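Local coordinates for E3 ubiquitin-protein ligase HERC2 (Homo sapiens, PDB 4L1M) that is a giant E3 ubiquitin-protein ligase, here represented by its first RCC1-like domain, a beta-propeller that probably serves as a binding module, at residues L110-V118 with G152-C160; G278-G286 with H298-L308. All blocks are in the same frame, centred on the assembly; numbering follows the deposited sequence.

Contact 1 (L110-V118 with G152-C160); sequences LALAATGEV and GKHVVHIAC
Leu110, Leu112 and Val118 meet Val155, Ile158 and Cys160 in an apolar seam where strand 110-113 and the start of strand 118-122 face strand 155-160. No hydrogen bond crosses it: strands 110-113 and 155-160 run antiparallel, but their axes come no closer than 7.5 Å, so side chains fill the gap. The dense part centres on Ile158. Its CG1 lies between the backbone N and the carbonyl carbon (chi1 48°), and the extended end of the side chain carries CD1 to the opposite strand, 3.8 Å from Leu110 CB and 4.1 Å from Leu112 CB. Beside it, Leu110 reaches past to Cys160, with CG 3.6 Å from SG. Leu112 spreads its two methyls over the backbone of Val155 and Val156. Val118 CG2 lies 3.9 Å from Val155 CG2, the two side chains crossing at about a right angle, and Phe146 packs on both valines.

Toward the 113-116 type I turn the fit slackens and Thr115 is exposed. Here the His154 ring comes against the turn, its CD2 3.8 Å from Gly116 CA, while ND1 is hydrogen-bonded to Ala151 O. Strand 108-113 is an inner strand of one four-stranded sheet and 155-160 the first, edge strand of the next: the face-to-face packing of successive blades in an RCC1-type beta-propeller.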
ATOM      1  N   LEU A 110      -9.124   6.109   2.923  1.00 40.74           N
ATOM      2  CA  LEU A 110      -9.517   5.792   4.289  1.00 41.14           C
ATOM      3  C   LEU A 110      -8.614   6.503   5.303  1.00 39.48           C
ATOM      4  O   LEU A 110      -7.427   6.710   5.060  1.00 36.28           O
ATOM      5  CB  LEU A 110      -9.379   4.303   4.539  1.00 41.69           C
ATOM      6  CG  LEU A 110     -10.192   3.385   3.665  1.00 42.78           C
ATOM      7  CD1 LEU A 110      -9.944   1.955   4.119  1.00 44.07           C
ATOM      8  CD2 LEU A 110     -11.670   3.688   3.748  1.00 44.30           C
ATOM      9  N   ALA A 111      -9.192   6.833   6.449  1.00 39.53           N
ATOM     10  CA  ALA A 111      -8.445   7.387   7.536  1.00 40.57           C
ATOM     11  C   ALA A 111      -8.899   6.759   8.838  1.00 42.87           C
ATOM     12  O   ALA A 111     -10.089   6.523   9.026  1.00 44.50           O
ATOM     13  CB  ALA A 111      -8.637   8.885   7.576  1.00 41.40           C
ATOM     14  N   LEU A 112      -7.948   6.521   9.747  1.00 43.96           N
ATOM     15  CA  LEU A 112      -8.209   5.825  11.008  1.00 45.16           C
ATOM     16  C   LEU A 112      -7.820   6.703  12.188  1.00 46.89           C
ATOM     17  O   LEU A 112      -6.695   7.158  12.275  1.00 45.23           O
ATOM     18  CB  LEU A 112      -7.395   4.525  11.073  1.00 44.84           C
ATOM     19  CG  LEU A 112      -7.457   3.742  12.395  1.00 46.96           C
ATOM     20  CD1 LEU A 112      -8.889   3.389  12.763  1.00 47.97           C
ATOM     21  CD2 LEU A 112      -6.649   2.469  12.319  1.00 47.69           C
ATOM     22  N   ALA A 113      -8.763   6.897  13.101  1.00 49.88           N
ATOM     23  CA  ALA A 113      -8.558   7.702  14.304  1.00 52.05           C
ATOM     24  C   ALA A 113      -7.973   6.873  15.445  1.00 53.59           C
ATOM     25  O   ALA A 113      -8.147   5.655  15.507  1.00 54.44           O
ATOM     26  CB  ALA A 113      -9.876   8.334  14.743  1.00 52.90           C
ATOM     27  N   ALA A 114      -7.283   7.552  16.347  1.00 55.18           N
ATOM     28  CA  ALA A 114      -6.730   6.925  17.537  1.00 57.30           C
ATOM     29  C   ALA A 114      -7.820   6.209  18.328  1.00 59.52           C
ATOM     30  O   ALA A 114      -7.604   5.112  18.850  1.00 61.05           O
ATOM     31  CB  ALA A 114      -6.069   7.980  18.412  1.00 58.69           C
ATOM     32  N   THR A 115      -8.992   6.829  18.406  1.00 60.76           N
ATOM     33  CA  THR A 115     -10.127   6.246  19.113  1.00 62.80           C
ATOM     34  C   THR A 115     -10.789   5.071  18.374  1.00 61.69           C
ATOM     35  O   THR A 115     -11.679   4.453  18.915  1.00 64.66           O
ATOM     36  CB  THR A 115     -11.182   7.335  19.454  1.00 65.78           C
ATOM     37  OG1 THR A 115     -11.391   8.189  18.324  1.00 65.17           O
ATOM     38  CG2 THR A 115     -10.713   8.210  20.642  1.00 68.86           C
ATOM     39  N   GLY A 116     -10.371   4.756  17.149  1.00 60.77           N
ATOM     40  CA  GLY A 116     -10.925   3.606  16.426  1.00 58.98           C
ATOM     41  C   GLY A 116     -11.886   3.874  15.268  1.00 58.19           C
ATOM     42  O   GLY A 116     -12.176   2.957  14.499  1.00 58.60           O
ATOM     43  N   GLU A 117     -12.411   5.095  15.148  1.00 58.05           N
ATOM     44  CA  GLU A 117     -13.337   5.430  14.056  1.00 57.38           C
ATOM     45  C   GLU A 117     -12.625   5.431  12.709  1.00 54.26           C
ATOM     46  O   GLU A 117     -11.499   5.957  12.584  1.00 51.87           O
ATOM     47  CB  GLU A 117     -13.993   6.809  14.246  1.00 60.16           C
ATOM     48  CG  GLU A 117     -14.875   6.959  15.462  1.00 63.65           C
ATOM     49  CD  GLU A 117     -14.132   7.617  16.610  1.00 67.30           C
ATOM     50  OE1 GLU A 117     -12.988   7.185  16.917  1.00 64.96           O
ATOM     51  OE2 GLU A 117     -14.688   8.574  17.199  1.00 72.63           O
ATOM     52  N   VAL A 118     -13.301   4.878  11.697  1.00 51.40           N
ATOM     53  CA  VAL A 118     -12.779   4.841  10.316  1.00 47.67           C
ATOM     54  C   VAL A 118     -13.578   5.801   9.442  1.00 47.19           C
ATOM     55  O   VAL A 118     -14.807   5.831   9.520  1.00 49.62           O
ATOM     56  CB  VAL A 118     -12.885   3.435   9.720  1.00 47.05           C
ATOM     57  CG1 VAL A 118     -12.278   3.392   8.333  1.00 47.16           C
ATOM     58  CG2 VAL A 118     -12.193   2.429  10.611  1.00 47.69           C
ATOM     59  N   GLY A 152     -11.244  -5.128  21.576  1.00 83.16           N
ATOM     60  CA  GLY A 152     -10.597  -5.931  20.532  1.00 77.43           C
ATOM     61  C   GLY A 152     -11.311  -5.903  19.182  1.00 74.81           C
ATOM     62  O   GLY A 152     -10.760  -6.349  18.163  1.00 70.63           O
ATOM     63  N   LYS A 153     -12.538  -5.385  19.163  1.00 74.08           N
ATOM     64  CA  LYS A 153     -13.246  -5.145  17.913  1.00 71.24           C
ATOM     65  C   LYS A 153     -12.905  -3.770  17.291  1.00 67.14           C
ATOM     66  O   LYS A 153     -13.532  -3.372  16.325  1.00 64.80           O
ATOM     67  CB  LYS A 153     -14.753  -5.260  18.146  1.00 73.89           C
ATOM     68  CG  LYS A 153     -15.190  -6.624  18.684  1.00 76.22           C
ATOM     69  N   HIS A 154     -11.922  -3.056  17.849  1.00 65.62           N
ATOM     70  CA  HIS A 154     -11.457  -1.784  17.285  1.00 62.84           C
ATOM     71  C   HIS A 154     -10.560  -2.046  16.092  1.00 55.67           C
ATOM     72  O   HIS A 154      -9.735  -2.940  16.123  1.00 53.19           O
ATOM     73  CB  HIS A 154     -10.681  -0.942  18.314  1.00 67.19           C
ATOM     74  CG  HIS A 154     -11.556  -0.088  19.180  1.00 75.58           C
ATOM     75  ND1 HIS A 154     -11.754  -0.339  20.522  1.00 82.80           N
ATOM     76  CD2 HIS A 154     -12.294   1.013  18.892  1.00 79.58           C
ATOM     77  CE1 HIS A 154     -12.571   0.570  21.027  1.00 83.86           C
ATOM     78  NE2 HIS A 154     -12.914   1.402  20.058  1.00 83.12           N
ATOM     79  N   VAL A 155     -10.714  -1.232  15.059  1.00 50.96           N
ATOM     80  CA  VAL A 155      -9.885  -1.330  13.864  1.00 46.47           C
ATOM     81  C   VAL A 155      -8.489  -0.797  14.168  1.00 45.44           C
ATOM     82  O   VAL A 155      -8.354   0.266  14.760  1.00 45.47           O
ATOM     83  CB  VAL A 155     -10.487  -0.507  12.711  1.00 43.71           C
ATOM     84  CG1 VAL A 155      -9.535  -0.443  11.528  1.00 41.14           C
ATOM     85  CG2 VAL A 155     -11.822  -1.089  12.307  1.00 44.35           C
ATOM     86  N   VAL A 156      -7.461  -1.517  13.733  1.00 44.09           N
ATOM     87  CA  VAL A 156      -6.082  -1.062  13.884  1.00 43.69           C
ATOM     88  C   VAL A 156      -5.301  -0.960  12.582  1.00 43.44           C
ATOM     89  O   VAL A 156      -4.229  -0.407  12.585  1.00 44.93           O
ATOM     90  CB  VAL A 156      -5.296  -1.963  14.848  1.00 45.20           C
ATOM     91  CG1 VAL A 156      -5.905  -1.891  16.249  1.00 47.65           C
ATOM     92  CG2 VAL A 156      -5.248  -3.413  14.353  1.00 43.98           C
ATOM     93  N   HIS A 157      -5.793  -1.526  11.490  1.00 44.55           N
ATOM     94  CA  HIS A 157      -5.156  -1.371  10.193  1.00 46.60           C
ATOM     95  C   HIS A 157      -6.197  -1.088   9.108  1.00 43.03           C
ATOM     96  O   HIS A 157      -7.326  -1.520   9.212  1.00 40.53           O
ATOM     97  CB  HIS A 157      -4.348  -2.602   9.851  1.00 53.54           C
ATOM     98  CG  HIS A 157      -3.306  -2.341   8.818  1.00 65.53           C
ATOM     99  ND1 HIS A 157      -3.496  -2.535   7.460  1.00 74.32           N
ATOM    100  CD2 HIS A 157      -2.062  -1.831   8.954  1.00 73.75           C
ATOM    101  CE1 HIS A 157      -2.397  -2.175   6.813  1.00 77.38           C
ATOM    102  NE2 HIS A 157      -1.514  -1.743   7.699  1.00 77.52           N
ATOM    103  N   ILE A 158      -5.810  -0.326   8.094  1.00 40.84           N
ATOM    104  CA  ILE A 158      -6.686  -0.030   6.964  1.00 39.89           C
ATOM    105  C   ILE A 158      -5.946  -0.157   5.619  1.00 38.69           C
ATOM    106  O   ILE A 158      -4.718   0.014   5.540  1.00 36.26           O
ATOM    107  CB  ILE A 158      -7.296   1.376   7.051  1.00 39.52           C
ATOM    108  CG1 ILE A 158      -6.230   2.412   7.364  1.00 40.07           C
ATOM    109  CG2 ILE A 158      -8.388   1.400   8.094  1.00 41.44           C
ATOM    110  CD1 ILE A 158      -6.676   3.846   7.143  1.00 40.62           C
ATOM    111  N   ALA A 159      -6.692  -0.483   4.573  1.00 37.78           N
ATOM    112  CA  ALA A 159      -6.083  -0.687   3.286  1.00 37.97           C
ATOM    113  C   ALA A 159      -7.096  -0.415   2.209  1.00 40.33           C
ATOM    114  O   ALA A 159      -8.275  -0.616   2.415  1.00 44.22           O
ATOM    115  CB  ALA A 159      -5.567  -2.106   3.178  1.00 37.56           C
ATOM    116  N   CYS A 160      -6.612   0.013   1.043  1.00 40.52           N
ATOM    117  CA  CYS A 160      -7.434   0.201  -0.123  1.00 38.41           C
ATOM    118  C   CYS A 160      -6.917  -0.589  -1.317  1.00 38.57           C
ATOM    119  O   CYS A 160      -5.699  -0.738  -1.519  1.00 37.11           O
ATOM    120  CB  CYS A 160      -7.434   1.662  -0.517  1.00 39.22           C
ATOM    121  SG  CYS A 160      -8.231   2.749   0.664  1.00 39.71           S
TER

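Contact 2 (G278-G286 with H298-L308); sequences GQVYSWGKG and HVRYPKLLEGL. With SO4 (sulfate ion), chain F.
Pro302 sits over one face of the Trp283 indole, tilted to it, with CG 3.8 Å from the centroid of the six-membered ring and 12° off the normal, a CH-pi contact. Trp283 CG sits between backbone N and carbonyl carbon (chi1 66°), and this folds the indole back over the proline. The Tyr281 ring meets Leu304 differently: the CA of Leu304 stands over one face, 4.0 Å from the centroid, while CD1 of the leucine lies toward the rim of that face. Val280 and Leu305 run side by side, pointing the same way, and Leu308 crosses Val280 obliquely, Leu308 CD1 lying 3.8 Å from Val280 CG2.

The backbones pair antiparallel. The bond from Leu305 N to Val280 O is 2.9 Å long; that from Lys303 N to Ser282 O is longer, 3.3 Å, with the donor well above the carbonyl plane. After a beta bulge, Gly284 and Val299 exchange two bonds in their carbonyl planes. Farther on, His298 turns its ring edge to the main chain, where ND1 accepts from Gly286 N at 3.2 Å. Extended Lys285 carries NZ to a sulfate, probably from the crystallisation liquor, that Arg290 and Ser268 also bind. The chain returns through a loop and strand 299-300, turns a corner at Tyr301, and lays strand 302-304 beside 280-284 as the last two strands of a four-stranded RCC1-like propeller blade.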
ATOM      1  N   GLY A 278      14.045  -9.881   6.852  1.00 53.35           N
ATOM      2  CA  GLY A 278      14.387  -8.896   5.836  1.00 53.39           C
ATOM      3  C   GLY A 278      14.561  -9.390   4.419  1.00 52.94           C
ATOM      4  O   GLY A 278      15.112  -8.679   3.571  1.00 52.29           O
ATOM      5  N   GLN A 279      14.083 -10.587   4.148  1.00 54.01           N
ATOM      6  CA  GLN A 279      14.057 -11.076   2.786  1.00 55.27           C
ATOM      7  C   GLN A 279      12.761 -10.674   2.097  1.00 50.75           C
ATOM      8  O   GLN A 279      11.727 -10.511   2.745  1.00 49.34           O
ATOM      9  CB  GLN A 279      14.222 -12.577   2.769  1.00 59.17           C
ATOM     10  CG  GLN A 279      15.551 -13.028   3.309  1.00 64.34           C
ATOM     11  CD  GLN A 279      15.772 -14.464   2.895  1.00 70.25           C
ATOM     12  OE1 GLN A 279      14.882 -15.307   3.048  1.00 69.15           O
ATOM     13  NE2 GLN A 279      16.925 -14.739   2.297  1.00 75.31           N
ATOM     14  N   VAL A 280      12.839 -10.521   0.778  1.00 48.81           N
ATOM     15  CA  VAL A 280      11.705 -10.061  -0.060  1.00 45.21           C
ATOM     16  C   VAL A 280      11.411 -11.064  -1.151  1.00 44.12           C
ATOM     17  O   VAL A 280      12.329 -11.570  -1.800  1.00 45.46           O
ATOM     18  CB  VAL A 280      12.038  -8.742  -0.772  1.00 44.76           C
ATOM     19  CG1 VAL A 280      10.827  -8.218  -1.509  1.00 43.40           C
ATOM     20  CG2 VAL A 280      12.537  -7.705   0.231  1.00 46.28           C
ATOM     21  N   TYR A 281      10.134 -11.382  -1.345  1.00 42.37           N
ATOM     22  CA  TYR A 281       9.738 -12.255  -2.427  1.00 41.27           C
ATOM     23  C   TYR A 281       8.798 -11.496  -3.293  1.00 40.98           C
ATOM     24  O   TYR A 281       7.931 -10.783  -2.800  1.00 41.29           O
ATOM     25  CB  TYR A 281       9.071 -13.521  -1.898  1.00 40.86           C
ATOM     26  CG  TYR A 281      10.019 -14.441  -1.146  1.00 42.33           C
ATOM     27  CD1 TYR A 281      10.488 -14.094   0.123  1.00 43.31           C
ATOM     28  CD2 TYR A 281      10.436 -15.664  -1.693  1.00 42.78           C
ATOM     29  CE1 TYR A 281      11.341 -14.918   0.823  1.00 45.29           C
ATOM     30  CE2 TYR A 281      11.298 -16.496  -0.994  1.00 44.60           C
ATOM     31  CZ  TYR A 281      11.753 -16.117   0.258  1.00 45.95           C
ATOM     32  OH  TYR A 281      12.601 -16.912   0.967  1.00 47.26           O
ATOM     33  N   SER A 282       8.951 -11.640  -4.601  1.00 42.77           N
ATOM     34  CA  SER A 282       7.987 -11.044  -5.544  1.00 40.89           C
ATOM     35  C   SER A 282       7.550 -12.088  -6.552  1.00 41.01           C
ATOM     36  O   SER A 282       8.312 -12.993  -6.912  1.00 42.78           O
ATOM     37  CB  SER A 282       8.589  -9.838  -6.262  1.00 39.62           C
ATOM     38  OG  SER A 282       9.676 -10.226  -7.085  1.00 40.22           O
ATOM     39  N   TRP A 283       6.306 -11.962  -6.987  1.00 40.79           N
ATOM     40  CA  TRP A 283       5.744 -12.850  -7.994  1.00 39.88           C
ATOM     41  C   TRP A 283       4.543 -12.179  -8.649  1.00 39.19           C
ATOM     42  O   TRP A 283       4.058 -11.136  -8.171  1.00 38.29           O
ATOM     43  CB  TRP A 283       5.382 -14.178  -7.368  1.00 39.95           C
ATOM     44  CG  TRP A 283       4.282 -14.114  -6.383  1.00 39.99           C
ATOM     45  CD1 TRP A 283       2.989 -14.452  -6.605  1.00 40.26           C
ATOM     46  CD2 TRP A 283       4.374 -13.774  -4.989  1.00 40.52           C
ATOM     47  NE1 TRP A 283       2.250 -14.320  -5.452  1.00 40.16           N
ATOM     48  CE2 TRP A 283       3.075 -13.891  -4.445  1.00 40.81           C
ATOM     49  CE3 TRP A 283       5.412 -13.364  -4.155  1.00 40.89           C
ATOM     50  CZ2 TRP A 283       2.787 -13.596  -3.101  1.00 39.72           C
ATOM     51  CZ3 TRP A 283       5.114 -13.057  -2.817  1.00 40.59           C
ATOM     52  CH2 TRP A 283       3.814 -13.182  -2.313  1.00 39.07           C
ATOM     53  N   GLY A 284       4.107 -12.737  -9.785  1.00 38.99           N
ATOM     54  CA  GLY A 284       3.063 -12.129 -10.615  1.00 37.02           C
ATOM     55  C   GLY A 284       3.551 -11.692 -11.988  1.00 36.73           C
ATOM     56  O   GLY A 284       4.439 -12.319 -12.565  1.00 38.55           O
ATOM     57  N   LYS A 285       2.958 -10.626 -12.520  1.00 34.96           N
ATOM     58  CA  LYS A 285       3.242 -10.173 -13.879  1.00 36.27           C
ATOM     59  C   LYS A 285       4.649  -9.573 -14.000  1.00 37.74           C
ATOM     60  O   LYS A 285       5.092  -8.821 -13.109  1.00 36.61           O
ATOM     61  CB  LYS A 285       2.230  -9.118 -14.258  1.00 37.17           C
ATOM     62  CG  LYS A 285       2.199  -8.715 -15.723  1.00 39.19           C
ATOM     63  CD  LYS A 285       1.034  -7.780 -15.990  1.00 38.60           C
ATOM     64  CE  LYS A 285       0.984  -7.401 -17.463  1.00 41.49           C
ATOM     65  NZ  LYS A 285      -0.028  -6.343 -17.764  1.00 41.67           N
ATOM     66  N   GLY A 286       5.324  -9.877 -15.101  1.00 37.90           N
ATOM     67  CA  GLY A 286       6.730  -9.589 -15.260  1.00 40.08           C
ATOM     68  C   GLY A 286       7.040  -8.381 -16.126  1.00 41.93           C
ATOM     69  O   GLY A 286       8.176  -7.921 -16.153  1.00 46.66           O
ATOM     70  N   HIS A 298       6.687 -13.700 -16.470  1.00 44.80           N
ATOM     71  CA  HIS A 298       5.756 -13.817 -15.351  1.00 42.46           C
ATOM     72  C   HIS A 298       6.312 -14.887 -14.431  1.00 43.93           C
ATOM     73  O   HIS A 298       6.931 -15.839 -14.891  1.00 48.17           O
ATOM     74  CB  HIS A 298       4.365 -14.234 -15.818  1.00 40.43           C
ATOM     75  CG  HIS A 298       3.837 -13.416 -16.953  1.00 40.14           C
ATOM     76  ND1 HIS A 298       3.897 -12.049 -16.962  1.00 38.82           N
ATOM     77  CD2 HIS A 298       3.244 -13.773 -18.116  1.00 41.11           C
ATOM     78  CE1 HIS A 298       3.361 -11.589 -18.074  1.00 39.92           C
ATOM     79  NE2 HIS A 298       2.959 -12.618 -18.796  1.00 41.05           N
ATOM     80  N   VAL A 299       6.097 -14.729 -13.136  1.00 43.37           N
ATOM     81  CA  VAL A 299       6.582 -15.662 -12.149  1.00 43.82           C
ATOM     82  C   VAL A 299       5.384 -16.088 -11.329  1.00 41.75           C
ATOM     83  O   VAL A 299       4.747 -15.253 -10.704  1.00 39.31           O
ATOM     84  CB  VAL A 299       7.651 -15.002 -11.251  1.00 45.24           C
ATOM     85  CG1 VAL A 299       8.001 -15.898 -10.064  1.00 44.99           C
ATOM     86  CG2 VAL A 299       8.898 -14.651 -12.079  1.00 46.30           C
ATOM     87  N   ARG A 300       5.099 -17.387 -11.325  1.00 41.74           N
ATOM     88  CA  ARG A 300       3.824 -17.870 -10.822  1.00 40.55           C
ATOM     89  C   ARG A 300       3.872 -18.488  -9.433  1.00 41.78           C
ATOM     90  O   ARG A 300       2.850 -18.893  -8.892  1.00 41.26           O
ATOM     91  CB  ARG A 300       3.224 -18.814 -11.838  1.00 40.55           C
ATOM     92  CG  ARG A 300       2.978 -18.107 -13.159  1.00 39.63           C
ATOM     93  CD  ARG A 300       2.426 -19.030 -14.230  1.00 39.99           C
ATOM     94  NE  ARG A 300       2.409 -18.307 -15.483  1.00 39.68           N
ATOM     95  CZ  ARG A 300       1.395 -17.559 -15.917  1.00 39.46           C
ATOM     96  NH1 ARG A 300       0.257 -17.451 -15.230  1.00 39.95           N
ATOM     97  NH2 ARG A 300       1.517 -16.915 -17.057  1.00 39.40           N
ATOM     98  N   TYR A 301       5.069 -18.522  -8.845  1.00 44.20           N
ATOM     99  CA  TYR A 301       5.248 -18.817  -7.433  1.00 43.71           C
ATOM    100  C   TYR A 301       6.183 -17.799  -6.820  1.00 42.93           C
ATOM    101  O   TYR A 301       7.083 -17.327  -7.484  1.00 45.44           O
ATOM    102  CB  TYR A 301       5.860 -20.173  -7.271  1.00 45.40           C
ATOM    103  CG  TYR A 301       5.044 -21.296  -7.852  1.00 47.36           C
ATOM    104  CD1 TYR A 301       4.016 -21.906  -7.114  1.00 47.96           C
ATOM    105  CD2 TYR A 301       5.332 -21.804  -9.107  1.00 47.47           C
ATOM    106  CE1 TYR A 301       3.309 -22.985  -7.628  1.00 48.42           C
ATOM    107  CE2 TYR A 301       4.619 -22.871  -9.619  1.00 48.61           C
ATOM    108  CZ  TYR A 301       3.613 -23.451  -8.877  1.00 48.27           C
ATOM    109  OH  TYR A 301       2.905 -24.493  -9.405  1.00 48.84           O
ATOM    110  N   PRO A 302       6.005 -17.480  -5.538  1.00 42.03           N
ATOM    111  CA  PRO A 302       6.895 -16.532  -4.865  1.00 42.17           C
ATOM    112  C   PRO A 302       8.354 -16.845  -5.089  1.00 41.62           C
ATOM    113  O   PRO A 302       8.750 -17.974  -4.936  1.00 41.78           O
ATOM    114  CB  PRO A 302       6.551 -16.731  -3.387  1.00 44.29           C
ATOM    115  CG  PRO A 302       5.114 -17.125  -3.418  1.00 42.75           C
ATOM    116  CD  PRO A 302       5.062 -18.080  -4.589  1.00 43.38           C
ATOM    117  N   LYS A 303       9.128 -15.848  -5.474  1.00 40.83           N
ATOM    118  CA  LYS A 303      10.530 -16.046  -5.795  1.00 43.18           C
ATOM    119  C   LYS A 303      11.368 -15.029  -5.022  1.00 44.88           C
ATOM    120  O   LYS A 303      11.029 -13.847  -4.984  1.00 44.26           O
ATOM    121  CB  LYS A 303      10.748 -15.875  -7.280  1.00 43.21           C
ATOM    122  CG  LYS A 303      12.182 -16.004  -7.726  1.00 45.42           C
ATOM    123  CD  LYS A 303      12.311 -15.663  -9.196  1.00 46.73           C
ATOM    124  CE  LYS A 303      13.343 -16.524  -9.893  1.00 50.08           C
ATOM    125  NZ  LYS A 303      14.721 -16.168  -9.477  1.00 51.64           N
ATOM    126  N   LEU A 304      12.428 -15.509  -4.374  1.00 45.80           N
ATOM    127  CA  LEU A 304      13.303 -14.658  -3.614  1.00 46.74           C
ATOM    128  C   LEU A 304      13.952 -13.628  -4.522  1.00 47.73           C
ATOM    129  O   LEU A 304      14.503 -13.965  -5.568  1.00 48.86           O
ATOM    130  CB  LEU A 304      14.396 -15.500  -2.900  1.00 48.44           C
ATOM    131  CG  LEU A 304      15.440 -14.749  -2.038  1.00 49.18           C
ATOM    132  CD1 LEU A 304      14.781 -13.944  -0.935  1.00 47.77           C
ATOM    133  CD2 LEU A 304      16.444 -15.710  -1.430  1.00 51.59           C
ATOM    134  N   LEU A 305      13.920 -12.374  -4.087  1.00 48.23           N
ATOM    135  CA  LEU A 305      14.516 -11.264  -4.841  1.00 49.30           C
ATOM    136  C   LEU A 305      16.018 -11.165  -4.532  1.00 52.19           C
ATOM    137  O   LEU A 305      16.427 -10.555  -3.548  1.00 52.82           O
ATOM    138  CB  LEU A 305      13.758  -9.985  -4.495  1.00 48.53           C
ATOM    139  CG  LEU A 305      13.953  -8.763  -5.374  1.00 49.68           C
ATOM    140  CD1 LEU A 305      13.681  -9.079  -6.825  1.00 50.99           C
ATOM    141  CD2 LEU A 305      13.023  -7.658  -4.926  1.00 49.19           C
ATOM    142  N   GLU A 306      16.831 -11.808  -5.372  1.00 55.89           N
ATOM    143  CA  GLU A 306      18.263 -12.019  -5.081  1.00 58.52           C
ATOM    144  C   GLU A 306      19.037 -10.699  -4.950  1.00 60.11           C
ATOM    145  O   GLU A 306      19.944 -10.579  -4.126  1.00 60.74           O
ATOM    146  CB  GLU A 306      18.942 -12.942  -6.126  1.00 60.01           C
ATOM    147  CG  GLU A 306      18.567 -14.442  -6.062  1.00 61.10           C
ATOM    148  CD  GLU A 306      19.406 -15.344  -6.989  1.00 61.96           C
ATOM    149  N   GLY A 307      18.650  -9.694  -5.725  1.00 59.91           N
ATOM    150  CA  GLY A 307      19.337  -8.396  -5.675  1.00 61.33           C
ATOM    151  C   GLY A 307      19.383  -7.709  -4.305  1.00 61.41           C
ATOM    152  O   GLY A 307      20.149  -6.783  -4.119  1.00 59.44           O
ATOM    153  N   LEU A 308      18.525  -8.141  -3.373  1.00 62.02           N
ATOM    154  CA  LEU A 308      18.476  -7.598  -2.014  1.00 63.01           C
ATOM    155  C   LEU A 308      19.021  -8.544  -0.928  1.00 64.32           C
ATOM    156  O   LEU A 308      19.101  -8.148   0.228  1.00 63.24           O
ATOM    157  CB  LEU A 308      17.041  -7.194  -1.661  1.00 61.11           C
ATOM    158  CG  LEU A 308      16.374  -6.143  -2.557  1.00 60.36           C
ATOM    159  CD1 LEU A 308      14.923  -5.896  -2.146  1.00 59.30           C
ATOM    160  CD2 LEU A 308      17.128  -4.823  -2.558  1.00 61.19           C
TER
HETATM  161  S   SO4 F 803      -0.240  -3.054 -16.309  1.00 61.50           S
HETATM  162  O1  SO4 F 803       0.233  -2.046 -15.358  1.00 59.18           O
HETATM  163  O2  SO4 F 803      -1.269  -2.411 -17.164  1.00 60.11           O
HETATM  164  O3  SO4 F 803       0.839  -3.576 -17.175  1.00 64.72           O
HETATM  165  O4  SO4 F 803      -0.758  -4.197 -15.524  1.00 62.52           O

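How the contacts relate
Contact 1 and contact 2 lie on opposite sides of the chain's centre, with centres 30 Å apart and nearest atoms about 15 Å apart, so they do not touch. They follow in series along the chain, contact 1 closing before contact 2 opens. Contact 1 joins the sheet that begins with strand 97-101 to the one that begins with strand 155-160. Contact 2 centres on the last two strands of the sheet that starts with 261-267, with strand 299-300 paired just beyond the corner; the sheet starting with strand 207-212 intervenes in sequence. The two therefore represent complementary levels of one seven-bladed ring, packing between neighbouring blades and strand pairing inside a blade, which together build the propeller.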